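Local coordinates for Lmo0651 protein (Listeria monocytogenes serovar 1/2a, PDB 6EP3) that controls expression of the agr system and mediates virulence, probably by binding DNA as a GntR-family transcription factor with an FCD domain, at residues 10-15 / 48-53; 58-63 / 68-73. All blocks are in the same frame, centred on the assembly; numbering follows the deposited sequence.

Contact 1 of 2, residues 10-15 / 48-53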
loop_
_atom_site.group_PDB
_atom_site.type_symbol
_atom_site.label_atom_id
_atom_site.label_comp_id
_atom_site.label_asym_id
_atom_site.label_seq_id
_atom_site.Cartn_x
_atom_site.Cartn_y
_atom_site.Cartn_z
ATOM N N LYS B 10 18.916 -11.593 7.158
ATOM C CA LYS B 10 18.688 -11.234 5.762
ATOM C C LYS B 10 18.978 -12.412 4.836
ATOM O O LYS B 10 18.153 -12.743 3.976
ATOM C CB LYS B 10 19.505 -9.985 5.395
ATOM C CG LYS B 10 20.905 -10.203 4.842
ATOM C CD LYS B 10 21.270 -9.105 3.847
ATOM C CE LYS B 10 22.747 -9.139 3.489
ATOM N NZ LYS B 10 23.587 -8.380 4.451
ATOM N N MET B 11 20.099 -13.107 5.051
ATOM C CA MET B 11 20.388 -14.337 4.320
ATOM C C MET B 11 19.154 -15.221 4.256
ATOM O O MET B 11 18.639 -15.521 3.172
ATOM C CB MET B 11 21.547 -15.091 4.979
ATOM C CG MET B 11 21.681 -16.532 4.495
ATOM S SD MET B 11 22.907 -17.499 5.399
ATOM C CE MET B 11 24.408 -17.026 4.540
ATOM N N VAL B 12 18.647 -15.616 5.425
ATOM C CA VAL B 12 17.502 -16.521 5.465
ATOM C C VAL B 12 16.355 -15.920 4.671
ATOM O O VAL B 12 15.791 -16.558 3.771
ATOM C CB VAL B 12 17.092 -16.804 6.920
ATOM C CG1 VAL B 12 15.688 -17.388 6.975
ATOM C CG2 VAL B 12 18.086 -17.736 7.570
ATOM N N TYR B 13 16.049 -14.648 4.951
ATOM C CA TYR B 13 15.048 -13.924 4.180
ATOM C C TYR B 13 15.287 -14.131 2.693
ATOM O O TYR B 13 14.454 -14.719 1.988
ATOM C CB TYR B 13 15.084 -12.437 4.549
ATOM C CG TYR B 13 14.195 -11.559 3.696
ATOM C CD1 TYR B 13 12.874 -11.337 4.048
ATOM C CD2 TYR B 13 14.681 -10.935 2.550
ATOM C CE1 TYR B 13 12.053 -10.535 3.281
ATOM C CE2 TYR B 13 13.867 -10.128 1.776
ATOM C CZ TYR B 13 12.551 -9.935 2.147
ATOM O OH TYR B 13 11.733 -9.134 1.385
ATOM N N ASN B 14 16.463 -13.710 2.220
ATOM C CA ASN B 14 16.782 -13.831 0.804
ATOM C C ASN B 14 16.601 -15.265 0.335
ATOM O O ASN B 14 15.951 -15.518 -0.686
ATOM C CB ASN B 14 18.206 -13.343 0.542
ATOM C CG ASN B 14 18.287 -11.835 0.439
ATOM O OD1 ASN B 14 18.427 -11.138 1.445
ATOM N ND2 ASN B 14 18.183 -11.320 -0.779
ATOM N N LEU B 15 17.126 -16.221 1.106
ATOM C CA LEU B 15 16.971 -17.626 0.755
ATOM C C LEU B 15 15.502 -17.951 0.528
ATOM O O LEU B 15 15.108 -18.406 -0.554
ATOM C CB LEU B 15 17.568 -18.504 1.855
ATOM C CG LEU B 15 19.080 -18.724 1.753
ATOM C CD1 LEU B 15 19.566 -19.664 2.847
ATOM C CD2 LEU B 15 19.466 -19.243 0.375
ATOM N N ARG B 48 11.283 -17.227 11.296
ATOM C CA ARG B 48 10.071 -16.545 11.739
ATOM C C ARG B 48 10.094 -15.078 11.332
ATOM O O ARG B 48 9.188 -14.595 10.639
ATOM C CB ARG B 48 9.930 -16.690 13.257
ATOM C CG ARG B 48 9.078 -15.628 13.930
ATOM C CD ARG B 48 8.881 -15.934 15.409
ATOM N NE ARG B 48 7.891 -16.986 15.626
ATOM C CZ ARG B 48 7.908 -17.827 16.656
ATOM N NH1 ARG B 48 8.871 -17.742 17.562
ATOM N NH2 ARG B 48 6.965 -18.754 16.776
ATOM N N LYS B 49 11.166 -14.376 11.712
ATOM C CA LYS B 49 11.308 -12.964 11.378
ATOM C C LYS B 49 11.104 -12.740 9.887
ATOM O O LYS B 49 10.268 -11.925 9.473
ATOM C CB LYS B 49 12.688 -12.470 11.819
ATOM C CG LYS B 49 12.710 -11.843 13.205
ATOM C CD LYS B 49 13.994 -11.067 13.456
ATOM C CE LYS B 49 15.087 -11.961 14.006
ATOM N NZ LYS B 49 16.083 -11.175 14.782
ATOM N N ALA B 50 11.832 -13.503 9.066
ATOM C CA ALA B 50 11.675 -13.418 7.619
ATOM C C ALA B 50 10.210 -13.513 7.219
ATOM O O ALA B 50 9.684 -12.634 6.523
ATOM C CB ALA B 50 12.495 -14.518 6.943
ATOM N N ILE B 51 9.525 -14.557 7.695
ATOM C CA ILE B 51 8.118 -14.746 7.349
ATOM C C ILE B 51 7.311 -13.512 7.724
ATOM O O ILE B 51 6.528 -12.992 6.917
ATOM C CB ILE B 51 7.565 -16.014 8.024
ATOM C CG1 ILE B 51 7.973 -17.249 7.224
ATOM C CG2 ILE B 51 6.049 -15.954 8.123
ATOM C CD1 ILE B 51 7.588 -18.550 7.877
ATOM N N ALA B 52 7.526 -12.997 8.940
ATOM C CA ALA B 52 6.815 -11.795 9.359
ATOM C C ALA B 52 7.027 -10.672 8.355
ATOM O O ALA B 52 6.067 -10.042 7.894
ATOM C CB ALA B 52 7.272 -11.373 10.756
ATOM N N THR B 53 8.284 -10.452 7.959
ATOM C CA THR B 53 8.569 -9.418 6.975
ATOM C C THR B 53 7.813 -9.679 5.681
ATOM O O THR B 53 7.177 -8.771 5.131
ATOM C CB THR B 53 10.074 -9.331 6.725
ATOM O OG1 THR B 53 10.747 -9.141 7.976
ATOM C CG2 THR B 53 10.395 -8.161 5.808
#

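Contact 2 of 2, residues 58-63 / 68-73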
loop_
_atom_site.group_PDB
_atom_site.type_symbol
_atom_site.label_atom_id
_atom_site.label_comp_id
_atom_site.label_asym_id
_atom_site.label_seq_id
_atom_site.Cartn_x
_atom_site.Cartn_y
_atom_site.Cartn_z
ATOM N N GLY B 58 2.861 -8.453 1.906
ATOM C CA GLY B 58 1.784 -9.085 1.172
ATOM C C GLY B 58 2.185 -10.306 0.383
ATOM O O GLY B 58 1.359 -10.843 -0.363
ATOM N N ILE B 59 3.424 -10.771 0.534
ATOM C CA ILE B 59 3.873 -11.946 -0.200
ATOM C C ILE B 59 3.375 -13.222 0.464
ATOM O O ILE B 59 3.058 -14.203 -0.223
ATOM C CB ILE B 59 5.408 -11.924 -0.323
ATOM C CG1 ILE B 59 5.863 -10.625 -0.994
ATOM C CG2 ILE B 59 5.919 -13.150 -1.068
ATOM C CD1 ILE B 59 7.369 -10.475 -1.096
ATOM N N VAL B 60 3.263 -13.225 1.788
ATOM C CA VAL B 60 2.773 -14.371 2.536
ATOM C C VAL B 60 1.559 -13.928 3.332
ATOM O O VAL B 60 1.521 -12.806 3.853
ATOM C CB VAL B 60 3.867 -14.946 3.462
ATOM C CG1 VAL B 60 3.268 -15.882 4.510
ATOM C CG2 VAL B 60 4.939 -15.652 2.645
ATOM N N SER B 61 0.558 -14.804 3.412
ATOM C CA SER B 61 -0.654 -14.566 4.183
ATOM C C SER B 61 -0.759 -15.650 5.243
ATOM O O SER B 61 -0.722 -16.842 4.918
ATOM C CB SER B 61 -1.899 -14.568 3.290
ATOM O OG SER B 61 -2.003 -13.368 2.549
ATOM N N TYR B 62 -0.874 -15.240 6.504
ATOM C CA TYR B 62 -1.099 -16.183 7.587
ATOM C C TYR B 62 -2.594 -16.288 7.857
ATOM O O TYR B 62 -3.287 -15.271 7.940
ATOM C CB TYR B 62 -0.357 -15.758 8.855
ATOM C CG TYR B 62 -0.977 -16.299 10.127
ATOM C CD1 TYR B 62 -1.896 -15.551 10.859
ATOM C CD2 TYR B 62 -0.664 -17.573 10.580
ATOM C CE1 TYR B 62 -2.465 -16.052 12.016
ATOM C CE2 TYR B 62 -1.227 -18.083 11.733
ATOM C CZ TYR B 62 -2.126 -17.320 12.448
ATOM O OH TYR B 62 -2.692 -17.825 13.597
ATOM N N HIS B 63 -3.075 -17.519 8.001
ATOM C CA HIS B 63 -4.473 -17.783 8.297
ATOM C C HIS B 63 -4.587 -18.395 9.687
ATOM O O HIS B 63 -3.739 -19.194 10.096
ATOM C CB HIS B 63 -5.074 -18.728 7.257
ATOM C CG HIS B 63 -5.288 -18.101 5.916
ATOM N ND1 HIS B 63 -5.585 -18.837 4.789
ATOM C CD2 HIS B 63 -5.240 -16.808 5.518
ATOM C CE1 HIS B 63 -5.714 -18.024 3.756
ATOM N NE2 HIS B 63 -5.510 -16.787 4.172
ATOM N N ALA B 68 0.999 -20.101 7.891
ATOM C CA ALA B 68 1.365 -19.107 6.895
ATOM C C ALA B 68 1.231 -19.721 5.507
ATOM O O ALA B 68 1.734 -20.821 5.254
ATOM C CB ALA B 68 2.792 -18.606 7.119
ATOM N N VAL B 69 0.547 -19.006 4.617
ATOM C CA VAL B 69 0.315 -19.445 3.248
ATOM C C VAL B 69 0.952 -18.435 2.306
ATOM O O VAL B 69 0.973 -17.232 2.583
ATOM C CB VAL B 69 -1.189 -19.610 2.935
ATOM C CG1 VAL B 69 -1.386 -20.461 1.687
ATOM C CG2 VAL B 69 -1.917 -20.217 4.128
ATOM N N LEU B 70 1.458 -18.923 1.180
ATOM C CA LEU B 70 2.141 -18.077 0.211
ATOM C C LEU B 70 1.154 -17.648 -0.866
ATOM O O LEU B 70 0.389 -18.471 -1.382
ATOM C CB LEU B 70 3.333 -18.805 -0.414
ATOM C CG LEU B 70 3.934 -18.108 -1.637
ATOM C CD1 LEU B 70 4.783 -16.924 -1.191
ATOM C CD2 LEU B 70 4.760 -19.083 -2.460
ATOM N N ASN B 71 1.167 -16.361 -1.192
ATOM C CA ASN B 71 0.211 -15.777 -2.118
ATOM C C ASN B 71 0.697 -15.903 -3.558
ATOM O O ASN B 71 1.852 -16.242 -3.829
ATOM C CB ASN B 71 -0.044 -14.310 -1.770
ATOM C CG ASN B 71 -0.697 -14.139 -0.416
ATOM O OD1 ASN B 71 -1.549 -14.935 -0.019
ATOM N ND2 ASN B 71 -0.296 -13.100 0.306
ATOM N N ASP B 72 -0.220 -15.656 -4.491
ATOM C CA ASP B 72 0.090 -15.643 -5.919
ATOM C C ASP B 72 0.820 -14.340 -6.221
ATOM O O ASP B 72 0.198 -13.291 -6.397
ATOM C CB ASP B 72 -1.178 -15.778 -6.751
ATOM C CG ASP B 72 -0.890 -16.056 -8.215
ATOM O OD1 ASP B 72 0.300 -16.129 -8.589
ATOM O OD2 ASP B 72 -1.855 -16.198 -8.995
ATOM N N CYS B 73 2.150 -14.407 -6.282
ATOM C CA CYS B 73 2.986 -13.221 -6.378
ATOM C C CYS B 73 3.601 -13.009 -7.752
ATOM O O CYS B 73 4.112 -11.916 -8.014
ATOM C CB CYS B 73 4.117 -13.279 -5.341
ATOM S SG CYS B 73 3.565 -13.056 -3.653
#

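Contact 1 of 2, residues 10-15 / 48-53
Y13 and A50 mark the point where segments 10-15 and 48-53 pass each other, their axes 8.8 Å apart at closest approach and crossing at -57°, with the two CA atoms separated by 4.8 Å. The close approach fits the small side chain of A50, which directs nothing larger than a methyl group at helix 8-21: its CB rests against the backbone of Y13, 3.8 Å from CA, and meets the Y13 CB at 4.1 Å. V12 flanks the methyl group more loosely, CG1 of V12 lying 4.3 Å from CB of A50, and also reaches F40 and V42. Both helices belong to the winged helix-turn-helix domain of the GntR family; helix 44-56 follows helix 33-40 after a short turn and probably corresponds to the recognition helix, and helix 8-21 packs against it here. The Y13 ring extends toward the C-terminal end of segment 48-53, with CG anti to the backbone N (chi1 173°). The carbonyl oxygen of A50 lies at the ring edge, whereas T53 crosses the tyrosine at about a right angle and brings CG2 to 3.8 Å from CE1 of Y13. Beyond the ring, the phenol OH is hydrogen-bonded to Q57. The other branch of T53 turns back on its own helix: OG1 donates to the K49 carbonyl oxygen over 3.2 Å, from above the carbonyl plane, and that oxygen also accepts the T53 backbone N-H.

Contact 2 of 2, residues 58-63 / 68-73
S61 and V69 form the hydrogen-bonded pair of an antiparallel hairpin, the wing of the winged helix fold, with V60-L70 and Y62-A68 as non-hydrogen-bonded pairs on either side. S61 N donates to V69 O (2.6 Å), and V69 N returns a bond to S61 O. Packing is tightest at the hairpin end next to helix 44-56. N71 N binds I59 O at 3.0 Å. With CG of N71 beside its backbone N and anti to the carbonyl carbon (chi1 -64°), the amide reaches back to segment 58-63, where ND2 bonds S61 OG at 2.8 Å and G58 O at 2.9 Å, both close to the amide plane. G58, in the Schellman motif that ends helix 44-56, is thereby tied to the second strand's exit. CG1 of V60 meets CB of A68 at 3.8 Å. I59 and L70 lie side by side, and CG2 of I59 also touches SG of C73 (3.5 Å). Toward the hairpin turn the contact thins: the exposed Y62 ring offers its edge to A68 N, and ND1 of H63 comes only to 4.0 Å from CG2 of V69. V60 and I59 pack on L54 of helix 44-56, A68 lies against L31, and I59 and C73 reach F163 of helix 147-163.

Overall arrangement
Contacts 1 and 2 follow one another along the chain within the GntR-type winged helix domain, their centres 14 Å apart and their nearest atoms about 4 Å apart without touching. Helix 44-56 connects them: it supplies segment 48-53 to contact 1 and leads through a short turn into strand 60-63 of contact 2. Contact 1 brings helix 8-21 against that helix, and contact 2 closes the hairpin that follows, so the helix-helix packing and the wing share helix 44-56, consistent with a DNA-binding head. Subunit packing adjoins this head, with Y62 of the second subunit lying on K49 and T53. After contact 2 the chain enters helix 77-101, and contact with helix 147-163 joins the hairpin's base to the helical FCD region.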